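Local coordinates for protein putative O-Methyltransferase (Corynebacterium glutamicum, PDB 3DR5) that is a putative O-methyltransferase that probably transfers the methyl group of S-adenosyl-L-methionine to a hydroxyl group on an acceptor not yet identified, at residues Gln131-Gln136 and Gly157-Ala162; Thr58-Ile63 and Thr82-Ile87; Phe32-Pro37 and Ser91-Gln96; Ala23-Asp28 and Ala67-Leu72; Tyr7-Val12 and Asp38-Gln43. All coordinates share one frame; numbering follows the deposited sequence.

Contact 1: residues Gln131-Gln136 and Gly157-Ala162; sequences QLVFGQ and GALVLA
The segments Gln131-Gln136 and Gly157-Ala162 lie on neighbouring parallel strands in the middle of the seven-stranded sheet whose order, 3-2-1-4-5-7-6, marks the class I methyltransferase fold. The pair is an in-register parallel ladder. Val133 and Gly135 on one strand face Val160 on the other: Val160 N gives a nearly straight bond to Val133 O (2.7 Å, 173° at the hydrogen), and Val160 O receives Gly135 N at 2.8 Å. Past the last bridge, Ala162 N still reaches Gly135 O at 3.2 Å, and a water donates to both Gly135 O and Ala162 O. On the face that carries Leu132, Phe134 and Val160, each branch of the valine has its own partner. CG1, anti to the backbone N (chi1 -177°), meets Phe134 CD1 at 4.0 Å, while CG2 meets Leu132 CD1. Phe134 CZ reaches on to Ala162 CB at 3.8 Å. Helix 39-51 covers this face with Leu45 and Leu48. On the opposite face Val133 CG1 touches Leu159 CD1 at 3.8 Å. Val160 N and O are both used across the ladder, so this buried valine presents only its methyl branches to Phe134 and Leu132, while water enters at the Gly135-Ala162 end.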
# COMPACT_ATOMS: atom_id res chain seq x y z
N GLN A 131 4.01 -11.73 8.85
CA GLN A 131 3.08 -10.65 8.51
C GLN A 131 3.38 -10.01 7.15
O GLN A 131 2.53 -9.30 6.60
CB GLN A 131 3.14 -9.57 9.58
CG GLN A 131 4.43 -8.74 9.50
CD GLN A 131 4.72 -7.93 10.75
OE1 GLN A 131 4.43 -6.73 10.81
NE2 GLN A 131 5.27 -8.58 11.76
N LEU A 132 4.57 -10.25 6.62
CA LEU A 132 4.94 -9.63 5.35
C LEU A 132 6.05 -10.41 4.64
O LEU A 132 7.05 -10.78 5.24
CB LEU A 132 5.41 -8.18 5.59
CG LEU A 132 6.00 -7.37 4.43
CD1 LEU A 132 4.91 -7.05 3.41
CD2 LEU A 132 6.64 -6.08 4.95
N VAL A 133 5.84 -10.66 3.35
CA VAL A 133 6.83 -11.36 2.56
C VAL A 133 7.02 -10.61 1.24
O VAL A 133 6.07 -10.37 0.49
CB VAL A 133 6.40 -12.83 2.28
CG1 VAL A 133 7.45 -13.53 1.42
CG2 VAL A 133 6.23 -13.57 3.61
N PHE A 134 8.26 -10.22 0.97
CA PHE A 134 8.60 -9.53 -0.26
C PHE A 134 9.41 -10.51 -1.10
O PHE A 134 10.37 -11.13 -0.62
CB PHE A 134 9.47 -8.29 0.00
CG PHE A 134 10.02 -7.68 -1.25
CD1 PHE A 134 9.27 -6.77 -2.00
CD2 PHE A 134 11.29 -8.03 -1.71
CE1 PHE A 134 9.77 -6.24 -3.20
CE2 PHE A 134 11.80 -7.52 -2.91
CZ PHE A 134 11.03 -6.61 -3.65
N GLY A 135 9.00 -10.66 -2.35
CA GLY A 135 9.70 -11.56 -3.24
C GLY A 135 10.17 -10.91 -4.54
O GLY A 135 9.41 -10.21 -5.21
N GLN A 136 11.44 -11.09 -4.85
CA GLN A 136 12.01 -10.58 -6.09
C GLN A 136 12.56 -11.84 -6.76
O GLN A 136 13.69 -12.26 -6.52
CB GLN A 136 13.14 -9.58 -5.85
CG GLN A 136 13.76 -9.09 -7.15
CD GLN A 136 13.09 -7.86 -7.72
OE1 GLN A 136 12.52 -7.89 -8.81
NE2 GLN A 136 13.14 -6.76 -6.98
N GLY A 157 -1.81 -10.51 6.57
CA GLY A 157 -0.45 -10.51 6.04
C GLY A 157 -0.40 -10.31 4.55
O GLY A 157 -1.31 -10.71 3.82
N ALA A 158 0.69 -9.71 4.07
CA ALA A 158 0.84 -9.42 2.66
C ALA A 158 2.03 -10.03 1.97
O ALA A 158 3.14 -10.00 2.51
CB ALA A 158 0.85 -7.92 2.42
N LEU A 159 1.80 -10.57 0.78
CA LEU A 159 2.85 -11.10 -0.06
C LEU A 159 3.01 -10.03 -1.15
O LEU A 159 2.05 -9.67 -1.84
CB LEU A 159 2.43 -12.43 -0.71
CG LEU A 159 3.36 -12.99 -1.79
CD1 LEU A 159 4.75 -13.29 -1.21
CD2 LEU A 159 2.73 -14.26 -2.35
N VAL A 160 4.23 -9.49 -1.29
CA VAL A 160 4.52 -8.46 -2.28
C VAL A 160 5.45 -9.02 -3.37
O VAL A 160 6.59 -9.40 -3.09
CB VAL A 160 5.17 -7.23 -1.62
CG1 VAL A 160 5.40 -6.15 -2.66
CG2 VAL A 160 4.25 -6.70 -0.52
N LEU A 161 4.95 -9.06 -4.60
CA LEU A 161 5.71 -9.60 -5.74
C LEU A 161 6.15 -8.52 -6.72
O LEU A 161 5.34 -7.99 -7.49
CB LEU A 161 4.87 -10.65 -6.47
CG LEU A 161 4.32 -11.77 -5.56
CD1 LEU A 161 3.33 -12.65 -6.33
CD2 LEU A 161 5.47 -12.61 -5.01
N ALA A 162 7.44 -8.20 -6.69
CA ALA A 162 8.00 -7.18 -7.57
C ALA A 162 8.02 -7.56 -9.05
O ALA A 162 8.21 -8.73 -9.39
CB ALA A 162 9.42 -6.84 -7.12
O HOH W 1 9.07 -11.16 -7.83

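Contact 2: residues Thr58-Ile63 and Thr82-Ile87; sequences TGAIAI and TTLTCI
Thr83 pairs with Thr58 through the backbone, its N donating to Thr58 O, while its hydroxyl turns to a water that Thr85 also reaches, from a different rotamer. In Thr83 the OG1 sits between the backbone N and the carbonyl carbon, chi1 64°, and lies 2.8 Å from the water; in Thr85 it lies anti to the carbonyl carbon, chi1 -65°, with Thr85 OG1 2.6 Å from that water. The same water donates to Ala60 O, a carbonyl that also accepts Thr85 N from a position tilted out of its plane. Thr85 OG1 has a further, weak partner in Arg112. Thr82 turns its hydroxyl back to the carbonyl of Ala79, and its CB rests 3.6 Å from Gly59 CA, which has no side chain to intervene.

These strands, 59-63 and 83-87, are the two ends of a beta-alpha-beta crossover whose connecting helix is 67-77, and their parallel ladder is drawn tight by bonds such as Ala62 N to Thr85 O at 2.8 Å.

On the face toward that helix, Leu84 folds CD1 across to Ala62 CB at 4.0 Å and to Ala60 CB at 4.2 Å. On the other face, beyond Thr85, three isoleucines meet. Ile87 sends its chain straight past CG1, chi2 -176°, so that CD1 fits between two neighbours: Ile61 CG2 at 3.8 Å, its side chain set aslant to that of Ile87, and Ile63 CG1 at 4.0 Å, from a chain lying alongside and pointing the same way.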
# COMPACT_ATOMS: atom_id res chain seq x y z
N THR A 58 6.40 -13.34 13.59
CA THR A 58 7.85 -13.48 13.69
C THR A 58 8.45 -12.24 13.02
O THR A 58 9.54 -11.78 13.39
CB THR A 58 8.34 -14.75 12.97
OG1 THR A 58 7.68 -15.90 13.52
CG2 THR A 58 9.85 -14.92 13.14
N GLY A 59 7.74 -11.71 12.03
CA GLY A 59 8.22 -10.53 11.31
C GLY A 59 8.04 -10.61 9.81
O GLY A 59 7.01 -11.07 9.30
N ALA A 60 9.05 -10.18 9.08
CA ALA A 60 8.98 -10.17 7.63
C ALA A 60 10.04 -11.03 6.96
O ALA A 60 11.05 -11.40 7.57
CB ALA A 60 9.08 -8.73 7.12
N ILE A 61 9.78 -11.36 5.70
CA ILE A 61 10.73 -12.13 4.90
C ILE A 61 11.01 -11.34 3.61
O ILE A 61 10.09 -10.86 2.95
CB ILE A 61 10.19 -13.51 4.48
CG1 ILE A 61 9.90 -14.37 5.71
CG2 ILE A 61 11.23 -14.23 3.60
CD1 ILE A 61 9.26 -15.70 5.38
N ALA A 62 12.29 -11.18 3.29
CA ALA A 62 12.70 -10.51 2.05
C ALA A 62 13.47 -11.55 1.21
O ALA A 62 14.56 -11.99 1.58
CB ALA A 62 13.60 -9.30 2.34
N ILE A 63 12.89 -11.95 0.09
CA ILE A 63 13.50 -12.92 -0.81
C ILE A 63 13.97 -12.14 -2.03
O ILE A 63 13.20 -11.88 -2.95
CB ILE A 63 12.48 -13.99 -1.21
CG1 ILE A 63 12.10 -14.82 0.02
CG2 ILE A 63 13.06 -14.88 -2.30
CD1 ILE A 63 10.64 -15.22 0.04
N THR A 82 10.19 -7.95 16.29
CA THR A 82 10.05 -8.86 15.16
C THR A 82 11.41 -8.87 14.46
O THR A 82 12.28 -8.06 14.77
CB THR A 82 9.00 -8.37 14.13
OG1 THR A 82 9.44 -7.13 13.56
CG2 THR A 82 7.64 -8.18 14.80
N THR A 83 11.60 -9.81 13.54
CA THR A 83 12.87 -9.88 12.81
C THR A 83 12.65 -9.81 11.30
O THR A 83 11.53 -10.00 10.81
CB THR A 83 13.64 -11.21 13.09
OG1 THR A 83 12.88 -12.32 12.59
CG2 THR A 83 13.90 -11.40 14.58
N LEU A 84 13.72 -9.52 10.57
CA LEU A 84 13.65 -9.51 9.12
C LEU A 84 14.47 -10.74 8.72
O LEU A 84 15.62 -10.90 9.13
CB LEU A 84 14.29 -8.25 8.50
CG LEU A 84 14.53 -8.32 6.98
CD1 LEU A 84 13.21 -8.36 6.21
CD2 LEU A 84 15.36 -7.11 6.57
N THR A 85 13.86 -11.62 7.94
CA THR A 85 14.54 -12.82 7.46
C THR A 85 14.83 -12.62 5.98
O THR A 85 13.91 -12.48 5.17
CB THR A 85 13.66 -14.07 7.67
OG1 THR A 85 13.47 -14.28 9.07
CG2 THR A 85 14.30 -15.29 7.04
N CYS A 86 16.11 -12.59 5.64
CA CYS A 86 16.55 -12.42 4.26
C CYS A 86 16.96 -13.76 3.69
O CYS A 86 17.58 -14.58 4.37
CB CYS A 86 17.74 -11.46 4.19
SG CYS A 86 17.43 -9.84 4.94
N ILE A 87 16.61 -14.00 2.43
CA ILE A 87 16.92 -15.26 1.78
C ILE A 87 17.53 -15.13 0.39
O ILE A 87 16.89 -14.60 -0.53
CB ILE A 87 15.65 -16.14 1.62
CG1 ILE A 87 14.85 -16.16 2.93
CG2 ILE A 87 16.05 -17.55 1.19
CD1 ILE A 87 13.65 -17.08 2.90
O HOH W 2 11.50 -13.04 10.26

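Contact 3: residues Phe32-Pro37 and Ser91-Gln96; sequences FGLPAP and SEHQRQ
Gln96 and Phe32 meet from opposite directions, the amide nitrogen of one lying over the ring of the other. NE2 of Gln96 stands 3.4 Å above the plane of the Phe32 ring, over its centre, with the amide and ring planes 32° apart; the nearest ring carbon is CE1, at 3.5 Å from NE2. The other end of the amide turns to Leu34, whose CD1 is 3.6 Å from Gln96 OE1. The second branch of that leucine, CD2, comes 3.4 Å from His93 NE2 as the two side chains slide past one another, pointing opposite ways. Gln96 therefore bridges Phe32 and Leu34 with a single flat group, and its chain, extended beyond CG (chi2 161°), is what carries the amide out that far.

One step further out, Gln96 CD lies in plane at the edge of the His93 ring, and the turn of that ring is probably held by the hydrogen bond between His93 ND1 and Asp88 OD2. On the loop side, Gly33, with positive phi, is the C-prime residue of a Schellman motif closing helix 20-31, which brings Phe32 and Leu34 to the same partner.

Pro65 touches both Leu34 and His93. The contact lies at the surface, where the loop leaving helix 20-31 on its way to helix 39-51 leans on the first turns of helix 91-103, the helix that directly follows strand 83-87.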
# COMPACT_ATOMS: atom_id res chain seq x y z
N PHE A 32 26.47 -3.69 -8.42
CA PHE A 32 26.48 -5.13 -8.66
C PHE A 32 25.40 -5.59 -9.64
O PHE A 32 25.21 -6.79 -9.84
CB PHE A 32 26.33 -5.88 -7.33
CG PHE A 32 27.57 -5.83 -6.47
CD1 PHE A 32 28.56 -6.81 -6.58
CD2 PHE A 32 27.74 -4.80 -5.54
CE1 PHE A 32 29.70 -6.77 -5.78
CE2 PHE A 32 28.88 -4.75 -4.75
CZ PHE A 32 29.86 -5.73 -4.86
N GLY A 33 24.71 -4.63 -10.24
CA GLY A 33 23.66 -4.93 -11.20
C GLY A 33 22.45 -5.68 -10.65
O GLY A 33 21.81 -6.44 -11.37
N LEU A 34 22.14 -5.45 -9.38
CA LEU A 34 21.02 -6.13 -8.73
C LEU A 34 19.69 -5.42 -8.92
O LEU A 34 19.64 -4.19 -9.00
CB LEU A 34 21.30 -6.27 -7.23
CG LEU A 34 22.65 -6.83 -6.80
CD1 LEU A 34 22.83 -6.71 -5.29
CD2 LEU A 34 22.75 -8.28 -7.23
N PRO A 35 18.59 -6.18 -9.00
CA PRO A 35 17.24 -5.63 -9.17
C PRO A 35 16.87 -4.87 -7.89
O PRO A 35 16.73 -5.48 -6.82
CB PRO A 35 16.36 -6.87 -9.34
CG PRO A 35 17.32 -8.01 -9.59
CD PRO A 35 18.55 -7.64 -8.84
N ALA A 36 16.71 -3.56 -8.01
CA ALA A 36 16.40 -2.72 -6.85
C ALA A 36 15.14 -1.88 -7.01
O ALA A 36 15.10 -0.96 -7.82
CB ALA A 36 17.58 -1.81 -6.54
N PRO A 37 14.09 -2.17 -6.22
CA PRO A 37 12.83 -1.42 -6.28
C PRO A 37 13.13 0.06 -6.09
O PRO A 37 13.98 0.42 -5.27
CB PRO A 37 12.03 -1.98 -5.10
CG PRO A 37 12.57 -3.35 -4.92
CD PRO A 37 14.06 -3.20 -5.16
N SER A 91 26.65 -15.92 -1.37
CA SER A 91 27.31 -15.47 -0.15
C SER A 91 27.75 -14.02 -0.09
O SER A 91 27.76 -13.42 0.98
CB SER A 91 28.49 -16.40 0.19
OG SER A 91 29.37 -16.53 -0.90
N GLU A 92 28.09 -13.45 -1.24
CA GLU A 92 28.47 -12.04 -1.26
C GLU A 92 27.20 -11.21 -1.03
O GLU A 92 27.28 -10.07 -0.55
CB GLU A 92 29.16 -11.65 -2.58
CG GLU A 92 28.33 -11.75 -3.84
CD GLU A 92 29.16 -11.41 -5.08
OE1 GLU A 92 28.68 -11.61 -6.21
OE2 GLU A 92 30.31 -10.94 -4.91
N HIS A 93 26.03 -11.76 -1.37
CA HIS A 93 24.77 -11.05 -1.14
C HIS A 93 24.53 -11.04 0.37
O HIS A 93 23.98 -10.08 0.91
CB HIS A 93 23.62 -11.72 -1.90
CG HIS A 93 23.69 -11.50 -3.38
ND1 HIS A 93 22.91 -12.19 -4.27
CD2 HIS A 93 24.46 -10.66 -4.11
CE1 HIS A 93 23.20 -11.80 -5.50
NE2 HIS A 93 24.14 -10.87 -5.43
N GLN A 94 24.93 -12.11 1.07
CA GLN A 94 24.77 -12.18 2.52
C GLN A 94 25.71 -11.15 3.16
O GLN A 94 25.34 -10.46 4.13
CB GLN A 94 25.10 -13.58 3.05
CG GLN A 94 25.32 -13.62 4.56
CD GLN A 94 25.24 -15.03 5.12
OE1 GLN A 94 26.00 -15.91 4.72
NE2 GLN A 94 24.31 -15.24 6.05
N ARG A 95 26.93 -11.04 2.63
CA ARG A 95 27.90 -10.07 3.13
C ARG A 95 27.40 -8.67 2.81
O ARG A 95 27.48 -7.77 3.64
CB ARG A 95 29.27 -10.27 2.48
CG ARG A 95 30.22 -11.14 3.28
CD ARG A 95 31.68 -10.82 2.95
NE ARG A 95 32.35 -10.12 4.04
CZ ARG A 95 33.45 -9.38 3.90
NH1 ARG A 95 34.01 -9.24 2.70
NH2 ARG A 95 34.00 -8.79 4.95
N GLN A 96 26.87 -8.50 1.60
CA GLN A 96 26.35 -7.20 1.16
C GLN A 96 25.22 -6.70 2.06
O GLN A 96 25.19 -5.52 2.41
CB GLN A 96 25.87 -7.30 -0.31
CG GLN A 96 27.00 -7.25 -1.35
CD GLN A 96 26.61 -7.79 -2.73
OE1 GLN A 96 25.44 -7.75 -3.12
NE2 GLN A 96 27.59 -8.30 -3.47

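Contact 4: residues Ala23-Asp28 and Ala67-Leu72; sequences ARARED and AGLVGL
Arg26 crosses Leu69 aslant, touching it at CB and again at the guanidinium. CB of Arg26 is 4.2 Å from Leu69 CD1. CG then runs anti to the backbone N (chi1 -167°), and the chain bends at chi3, -76°, so that the guanidinium folds back over the leucine. Here Leu69 CD2 sits 3.6 Å above one face of the group, offset toward its rim, with NH2 of Arg26 the nearest atom at 3.8 Å. The tip is held by polar partners: NH2 donates to Pro37 O, in the loop after helix 20-31, and to Tyr73 OH, one turn further along helix 67-77.

Beside this, Ala25 provides the close approach of the segments 23-28 and 67-72, whose axes run roughly antiparallel (152°) and approach to 8.5 Å. Its CB touches the backbone at Leu69 CA, 3.7 Å away, and also Leu72 CD1, at 3.9 Å. Leu100 of helix 91-103 also touches Ala25.

The chemistry is of two kinds. A small methyl lets helix 20-31 settle against a helix of the beta-alpha-beta core, while a charged group offers its flat face to a leucine and spends NH2 on a carbonyl and a hydroxyl, so that apolar cover and hydrogen bonding are met together.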
# COMPACT_ATOMS: atom_id res chain seq x y z
N ALA A 23 20.69 5.23 0.72
CA ALA A 23 21.39 5.65 -0.49
C ALA A 23 22.58 4.72 -0.75
O ALA A 23 22.88 4.39 -1.89
CB ALA A 23 21.87 7.10 -0.34
N ARG A 24 23.26 4.30 0.32
CA ARG A 24 24.40 3.42 0.20
C ARG A 24 23.94 2.07 -0.37
O ARG A 24 24.57 1.52 -1.28
CB ARG A 24 25.06 3.25 1.58
CG ARG A 24 26.17 2.22 1.66
CD ARG A 24 27.30 2.52 0.68
NE ARG A 24 28.58 2.06 1.21
CZ ARG A 24 29.56 1.55 0.48
NH1 ARG A 24 29.40 1.43 -0.83
NH2 ARG A 24 30.69 1.16 1.05
N ALA A 25 22.84 1.54 0.17
CA ALA A 25 22.30 0.27 -0.30
C ALA A 25 21.85 0.34 -1.76
O ALA A 25 21.94 -0.66 -2.49
CB ALA A 25 21.14 -0.17 0.60
N ARG A 26 21.36 1.50 -2.19
CA ARG A 26 20.92 1.69 -3.56
C ARG A 26 22.14 1.80 -4.48
O ARG A 26 22.11 1.34 -5.63
CB ARG A 26 20.07 2.97 -3.67
CG ARG A 26 19.30 3.09 -4.98
CD ARG A 26 18.22 4.16 -4.87
NE ARG A 26 17.06 3.72 -4.11
CZ ARG A 26 16.19 2.81 -4.54
NH1 ARG A 26 16.36 2.25 -5.74
NH2 ARG A 26 15.15 2.46 -3.80
N GLU A 27 23.22 2.39 -3.98
CA GLU A 27 24.45 2.50 -4.76
C GLU A 27 25.04 1.10 -4.89
O GLU A 27 25.43 0.67 -5.98
CB GLU A 27 25.44 3.43 -4.07
CG GLU A 27 25.96 4.55 -4.96
CD GLU A 27 26.80 4.05 -6.12
OE1 GLU A 27 26.24 3.62 -7.15
OE2 GLU A 27 28.05 4.08 -5.99
N ASP A 28 25.12 0.38 -3.77
CA ASP A 28 25.66 -0.98 -3.79
C ASP A 28 24.94 -1.88 -4.79
O ASP A 28 25.58 -2.56 -5.58
CB ASP A 28 25.59 -1.62 -2.39
CG ASP A 28 26.63 -1.06 -1.45
OD1 ASP A 28 27.45 -0.23 -1.90
OD2 ASP A 28 26.64 -1.44 -0.25
N ALA A 67 18.74 -7.78 -0.61
CA ALA A 67 17.99 -7.75 0.64
C ALA A 67 18.32 -6.56 1.53
O ALA A 67 17.54 -6.18 2.41
CB ALA A 67 18.21 -9.05 1.41
N GLY A 68 19.49 -5.97 1.29
CA GLY A 68 19.92 -4.84 2.08
C GLY A 68 19.08 -3.59 1.85
O GLY A 68 18.67 -2.93 2.81
N LEU A 69 18.84 -3.27 0.58
CA LEU A 69 18.05 -2.10 0.25
C LEU A 69 16.60 -2.34 0.71
O LEU A 69 16.07 -1.59 1.52
CB LEU A 69 18.10 -1.84 -1.27
CG LEU A 69 17.18 -0.73 -1.79
CD1 LEU A 69 17.62 0.62 -1.26
CD2 LEU A 69 17.20 -0.74 -3.30
N VAL A 70 15.99 -3.40 0.21
CA VAL A 70 14.62 -3.76 0.57
C VAL A 70 14.43 -3.85 2.09
O VAL A 70 13.46 -3.29 2.63
CB VAL A 70 14.24 -5.12 -0.07
CG1 VAL A 70 12.93 -5.65 0.52
CG2 VAL A 70 14.11 -4.96 -1.57
N GLY A 71 15.35 -4.55 2.76
CA GLY A 71 15.29 -4.74 4.20
C GLY A 71 15.29 -3.47 5.02
O GLY A 71 14.67 -3.42 6.09
N LEU A 72 16.00 -2.46 4.54
CA LEU A 72 16.08 -1.19 5.23
C LEU A 72 14.71 -0.50 5.22
O LEU A 72 14.33 0.15 6.20
CB LEU A 72 17.15 -0.29 4.59
CG LEU A 72 18.60 -0.67 4.92
CD1 LEU A 72 19.57 0.18 4.10
CD2 LEU A 72 18.87 -0.47 6.41

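Contact 5: residues Tyr7-Val12 and Asp38-Gln43; sequences YLRTYV and DEMTGQ
Val12 and Met40, a selenomethionine here, form the centre of a mainly apolar helix-helix contact between helix 4-13, at the N terminus, and helix 39-51, which begins with an N-cap at Asp38 and leads into the first strand of the methyltransferase sheet. The short segments cross steeply, 71° apart, and their axes come no closer than 11.2 Å, so long side chains must bridge them. Met40 does most of this. Its CG lies 3.8 Å from Val12 CG1, and the chain runs extended beyond it (chi2 -174°) toward helix 4-13, although the model puts its terminal methyl too close to Arg9 and Val12 for that end to be trusted in detail. Val12 CG1 also lies 4.3 Å from Gln43 NE2.

To one side of this, Arg9 bends at chi2 and chi3 and lays its CD 3.8 Å from Asp38 OD2. The charged atoms stay apart, Arg9 NE being 4.7 Å from Asp38 OD2, so any attraction is probably long-range.

The contact also lies at the dimer interface. Tyr11 OH hydrogen-bonds to Asp187 OD2 of the second subunit, and Gln43 OE1 accepts from Arg200 N of that same subunit. The amide of Gln43 is fixed from its other end as well, for NE2 donates to Thr16 OG1 and to the anti lone pair of Glu39 OE2 at 2.9 Å. In the cap itself, Asp38 OD1 takes two bonds from one residue, meeting Thr41 OG1 at 2.6 Å and, from above the carboxylate plane, Thr41 N at 3.1 Å.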
# COMPACT_ATOMS: atom_id res chain seq x y z
N TYR A 7 7.25 12.65 -13.93
CA TYR A 7 7.23 13.96 -13.31
C TYR A 7 6.80 13.71 -11.85
O TYR A 7 7.28 14.37 -10.93
CB TYR A 7 6.23 14.88 -14.03
CG TYR A 7 6.77 16.28 -14.22
CD1 TYR A 7 6.29 17.09 -15.24
CD2 TYR A 7 7.78 16.78 -13.39
CE1 TYR A 7 6.80 18.38 -15.43
CE2 TYR A 7 8.29 18.06 -13.58
CZ TYR A 7 7.80 18.85 -14.60
OH TYR A 7 8.30 20.12 -14.79
N LEU A 8 5.88 12.76 -11.65
CA LEU A 8 5.45 12.41 -10.30
C LEU A 8 6.68 11.75 -9.64
O LEU A 8 7.07 12.12 -8.53
CB LEU A 8 4.28 11.41 -10.35
CG LEU A 8 3.40 11.33 -9.10
CD1 LEU A 8 3.34 12.69 -8.41
CD2 LEU A 8 2.00 10.88 -9.51
N ARG A 9 7.30 10.79 -10.33
CA ARG A 9 8.47 10.11 -9.78
C ARG A 9 9.59 11.09 -9.46
O ARG A 9 10.17 11.06 -8.37
CB ARG A 9 8.97 9.02 -10.75
CG ARG A 9 10.20 8.27 -10.27
CD ARG A 9 10.22 6.84 -10.78
NE ARG A 9 10.20 6.75 -12.23
CZ ARG A 9 11.24 7.01 -13.02
NH1 ARG A 9 12.40 7.39 -12.49
NH2 ARG A 9 11.12 6.91 -14.34
N THR A 10 9.87 11.98 -10.41
CA THR A 10 10.92 12.98 -10.23
C THR A 10 10.66 13.88 -9.03
O THR A 10 11.56 14.12 -8.22
CB THR A 10 11.08 13.84 -11.51
OG1 THR A 10 11.34 12.98 -12.63
CG2 THR A 10 12.24 14.81 -11.35
N TYR A 11 9.44 14.39 -8.91
CA TYR A 11 9.11 15.25 -7.78
C TYR A 11 9.20 14.49 -6.45
O TYR A 11 9.70 15.01 -5.46
CB TYR A 11 7.71 15.81 -7.90
CG TYR A 11 7.36 16.67 -6.70
CD1 TYR A 11 7.93 17.93 -6.55
CD2 TYR A 11 6.56 16.18 -5.67
CE1 TYR A 11 7.71 18.69 -5.41
CE2 TYR A 11 6.32 16.93 -4.52
CZ TYR A 11 6.91 18.18 -4.40
OH TYR A 11 6.68 18.94 -3.28
N VAL A 12 8.71 13.25 -6.43
CA VAL A 12 8.75 12.46 -5.21
C VAL A 12 10.17 12.03 -4.86
O VAL A 12 10.57 12.08 -3.69
CB VAL A 12 7.84 11.20 -5.31
CG1 VAL A 12 8.01 10.31 -4.08
CG2 VAL A 12 6.38 11.63 -5.46
N ASP A 38 12.41 0.92 -6.81
CA ASP A 38 12.64 2.36 -6.69
C ASP A 38 12.20 2.90 -5.32
O ASP A 38 11.68 2.15 -4.49
CB ASP A 38 11.94 3.13 -7.85
CG ASP A 38 10.43 3.03 -7.82
OD1 ASP A 38 9.88 2.21 -7.04
OD2 ASP A 38 9.78 3.78 -8.58
N GLU A 39 12.43 4.19 -5.10
CA GLU A 39 12.10 4.81 -3.83
C GLU A 39 10.63 4.74 -3.43
O GLU A 39 10.32 4.57 -2.26
CB GLU A 39 12.55 6.27 -3.84
CG GLU A 39 12.14 7.09 -2.61
CD GLU A 39 12.73 6.56 -1.31
OE1 GLU A 39 13.89 6.11 -1.33
OE2 GLU A 39 12.03 6.60 -0.28
N MSE A 40 9.75 4.86 -4.42
CA MSE A 40 8.32 4.83 -4.16
C MSE A 40 7.85 3.44 -3.74
O MSE A 40 6.98 3.31 -2.86
CB MSE A 40 7.54 5.31 -5.41
CG MSE A 40 7.51 6.84 -5.59
SE MSE A 40 6.37 7.40 -7.09
CE MSE A 40 6.99 9.19 -7.33
N THR A 41 8.41 2.41 -4.36
CA THR A 41 8.07 1.04 -4.01
C THR A 41 8.58 0.76 -2.59
O THR A 41 7.90 0.09 -1.80
CB THR A 41 8.71 0.05 -5.01
OG1 THR A 41 8.20 0.32 -6.32
CG2 THR A 41 8.38 -1.40 -4.62
N GLY A 42 9.76 1.28 -2.25
CA GLY A 42 10.32 1.09 -0.91
C GLY A 42 9.43 1.74 0.15
O GLY A 42 9.21 1.15 1.22
N GLN A 43 8.93 2.95 -0.12
CA GLN A 43 8.05 3.66 0.83
C GLN A 43 6.80 2.80 1.09
O GLN A 43 6.35 2.68 2.24
CB GLN A 43 7.68 5.05 0.26
CG GLN A 43 8.86 6.03 0.29
CD GLN A 43 8.56 7.35 -0.40
OE1 GLN A 43 7.40 7.68 -0.66
NE2 GLN A 43 9.60 8.12 -0.69

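From the N terminus, residues 7-12 open contact 5, and before 38-43 close it the chain has also opened contact 4 at 23-28 and contact 3 at 32-37; contact 5 therefore crosses both. Contact 2 opens at 58-63, contact 4 closes at 67-72, contact 2 closes at 82-87 and contact 3 at 91-96. Contacts 2 and 4 thus cross, as do 3 and 4, while contact 2 nests inside the loop of contact 3. Contact 1 follows them all in series. Contacts 1 and 2 share one sheet through neighbouring strands 59-63 and 130-135; contacts 3 and 4 tie helix 20-31 and its following loop to helices 91-103 and 67-77, and contact 5 ties helix 4-13 to helix 39-51.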